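Local atomic coordinates of putative DNA-binding protein (Salmonella typhimurium, PDB entry 2NMU), a protein that is of uncertain function but probably binds DNA, and assembles as a trimer of PCC-domain subunits. Residues Ala18-Leu23 / Glu119-Glu124. Numbering follows the deposited sequence.
Sequences ARFYAL and ELVIGE
Arg-19 and Glu-124 both send CG anti to their backbone N (chi1 -177° and 162°), which lays the two side chains side by side, pointing the same way from one face of the sheet. Bends at chi3 of Arg-19 and chi2 of Glu-124 then bring NH2 of Arg-19 to 3.7 Å from CG of Glu-124. The charged ends are not in direct contact: OE2 of Glu-124 lies well out of the guanidinium plane, and one water joins them, accepting from Arg-19 NH2 and donating to Glu-124 OE2. The Tyr-21 hydroxyl fixes the guanidinium from another edge, taking an in-plane bond from Arg-19 NE (2.7 Å) and a weak one from NH2. Glu-124 CB sits at the edge of the Tyr-21 ring, 4.1 Å from CE1. The Glu-124 carboxylate is further held by a salt bridge to Arg-148 and by the backbone N atoms of Arg-45 and Ala-46. Farther along this face, CD2 of Leu-23 bears on CD1 of Ile-122 (3.7 Å) and CB of Leu-120; helix 31-42 covers this apolar patch through Leu-35 and Phe-38. On the reverse face, Phe-20 CD1 rests 3.6 Å from the CA of Gly-123 and meets CG1 of Val-121 at 4.0 Å. Paired backbone hydrogen bonds at Arg-19/Glu-124, Tyr-21/Ile-122 and Leu-23/Leu-120 alternate with the non-hydrogen-bonded pairs Phe-20/Gly-123 and Ala-22/Val-121. Strand 114-124 lies between strands 15-25 and 47-56, while Phe-20 and Tyr-21 pair with a strand of the second subunit. The arrangement is thus a regular antiparallel strand pair at the margin of the PCC-domain sheet, continued into a neighbouring subunit of the trimer.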
loop_
_atom_site.group_PDB
_atom_site.type_symbol
_atom_site.label_atom_id
_atom_site.label_comp_id
_atom_site.label_asym_id
_atom_site.label_seq_id
_atom_site.Cartn_x
_atom_site.Cartn_y
_atom_site.Cartn_z
ATOM N N ALA A 18 -6.637 -15.749 -3.109
ATOM C CA ALA A 18 -5.230 -15.404 -2.971
ATOM C C ALA A 18 -4.560 -16.220 -1.881
ATOM O O ALA A 18 -5.187 -16.599 -0.893
ATOM C CB ALA A 18 -5.077 -13.909 -2.673
ATOM N N ARG A 19 -3.284 -16.514 -2.096
ATOM C CA ARG A 19 -2.467 -17.241 -1.136
ATOM C C ARG A 19 -1.406 -16.213 -0.760
ATOM O O ARG A 19 -0.866 -15.532 -1.633
ATOM C CB ARG A 19 -1.815 -18.465 -1.791
ATOM C CG ARG A 19 -0.997 -19.319 -0.827
ATOM C CD ARG A 19 -0.578 -20.649 -1.453
ATOM N NE ARG A 19 0.310 -20.474 -2.599
ATOM C CZ ARG A 19 -0.008 -20.783 -3.852
ATOM N NH1 ARG A 19 -1.201 -21.291 -4.133
ATOM N NH2 ARG A 19 0.871 -20.582 -4.828
ATOM N N PHE A 20 -1.105 -16.093 0.526
ATOM C CA PHE A 20 -0.129 -15.102 0.971
ATOM C C PHE A 20 1.129 -15.694 1.587
ATOM O O PHE A 20 1.102 -16.767 2.197
ATOM C CB PHE A 20 -0.795 -14.148 1.969
ATOM C CG PHE A 20 -1.856 -13.278 1.352
ATOM C CD1 PHE A 20 -1.513 -12.088 0.715
ATOM C CD2 PHE A 20 -3.188 -13.671 1.360
ATOM C CE1 PHE A 20 -2.488 -11.305 0.092
ATOM C CE2 PHE A 20 -4.171 -12.894 0.736
ATOM C CZ PHE A 20 -3.816 -11.712 0.102
ATOM N N TYR A 21 2.238 -14.985 1.412
ATOM C CA TYR A 21 3.520 -15.404 1.958
ATOM C C TYR A 21 4.096 -14.250 2.754
ATOM O O TYR A 21 3.965 -13.093 2.359
ATOM C CB TYR A 21 4.513 -15.741 0.847
ATOM C CG TYR A 21 4.083 -16.842 -0.082
ATOM C CD1 TYR A 21 3.171 -16.604 -1.103
ATOM C CD2 TYR A 21 4.610 -18.126 0.044
ATOM C CE1 TYR A 21 2.794 -17.622 -1.985
ATOM C CE2 TYR A 21 4.241 -19.148 -0.828
ATOM C CZ TYR A 21 3.338 -18.889 -1.837
ATOM O OH TYR A 21 2.986 -19.895 -2.697
ATOM N N ALA A 22 4.734 -14.558 3.876
ATOM C CA ALA A 22 5.357 -13.526 4.692
ATOM C C ALA A 22 6.848 -13.817 4.721
ATOM O O ALA A 22 7.263 -14.966 4.873
ATOM C CB ALA A 22 4.784 -13.543 6.106
ATOM N N LEU A 23 7.664 -12.789 4.553
ATOM C CA LEU A 23 9.099 -13.004 4.584
ATOM C C LEU A 23 9.844 -11.788 5.090
ATOM O O LEU A 23 9.314 -10.678 5.102
ATOM C CB LEU A 23 9.628 -13.392 3.198
ATOM C CG LEU A 23 9.473 -12.433 2.017
ATOM C CD1 LEU A 23 10.472 -12.804 0.931
ATOM C CD2 LEU A 23 8.048 -12.492 1.484
ATOM N N GLU A 119 10.347 -6.289 5.620
ATOM C CA GLU A 119 9.264 -7.219 5.905
ATOM C C GLU A 119 8.278 -7.126 4.758
ATOM O O GLU A 119 7.879 -6.031 4.365
ATOM C CB GLU A 119 8.585 -6.840 7.219
ATOM C CG GLU A 119 9.482 -7.014 8.429
ATOM C CD GLU A 119 8.902 -6.398 9.686
ATOM O OE1 GLU A 119 7.667 -6.454 9.866
ATOM O OE2 GLU A 119 9.687 -5.869 10.502
ATOM N N LEU A 120 7.882 -8.276 4.234
ATOM C CA LEU A 120 6.975 -8.309 3.101
ATOM C C LEU A 120 5.866 -9.333 3.216
ATOM O O LEU A 120 6.055 -10.412 3.769
ATOM C CB LEU A 120 7.756 -8.636 1.826
ATOM C CG LEU A 120 8.838 -7.695 1.302
ATOM C CD1 LEU A 120 9.986 -8.507 0.721
ATOM C CD2 LEU A 120 8.234 -6.782 0.250
ATOM N N VAL A 121 4.702 -8.978 2.686
ATOM C CA VAL A 121 3.586 -9.905 2.626
ATOM C C VAL A 121 3.300 -9.897 1.133
ATOM O O VAL A 121 2.954 -8.862 0.564
ATOM C CB VAL A 121 2.352 -9.413 3.396
ATOM C CG1 VAL A 121 1.189 -10.379 3.175
ATOM C CG2 VAL A 121 2.673 -9.321 4.882
ATOM N N ILE A 122 3.483 -11.044 0.493
ATOM C CA ILE A 122 3.269 -11.144 -0.937
ATOM C C ILE A 122 2.059 -12.012 -1.232
ATOM O O ILE A 122 1.894 -13.080 -0.653
ATOM C CB ILE A 122 4.516 -11.737 -1.625
ATOM C CG1 ILE A 122 5.701 -10.784 -1.435
ATOM C CG2 ILE A 122 4.242 -11.974 -3.107
ATOM C CD1 ILE A 122 7.032 -11.342 -1.908
ATOM N N GLY A 123 1.203 -11.524 -2.119
ATOM C CA GLY A 123 0.025 -12.278 -2.496
ATOM C C GLY A 123 0.236 -12.924 -3.851
ATOM O O GLY A 123 0.931 -12.377 -4.703
ATOM N N GLU A 124 -0.348 -14.105 -4.031
ATOM C CA GLU A 124 -0.276 -14.851 -5.285
ATOM C C GLU A 124 -1.729 -15.180 -5.650
ATOM O O GLU A 124 -2.511 -15.564 -4.785
ATOM C CB GLU A 124 0.528 -16.144 -5.100
ATOM C CG GLU A 124 0.295 -17.189 -6.192
ATOM C CD GLU A 124 0.987 -16.864 -7.503
ATOM O OE1 GLU A 124 1.309 -15.683 -7.745
ATOM O OE2 GLU A 124 1.198 -17.798 -8.309
HETATM O O HOH W 1 0.928 -20.339 -7.585
#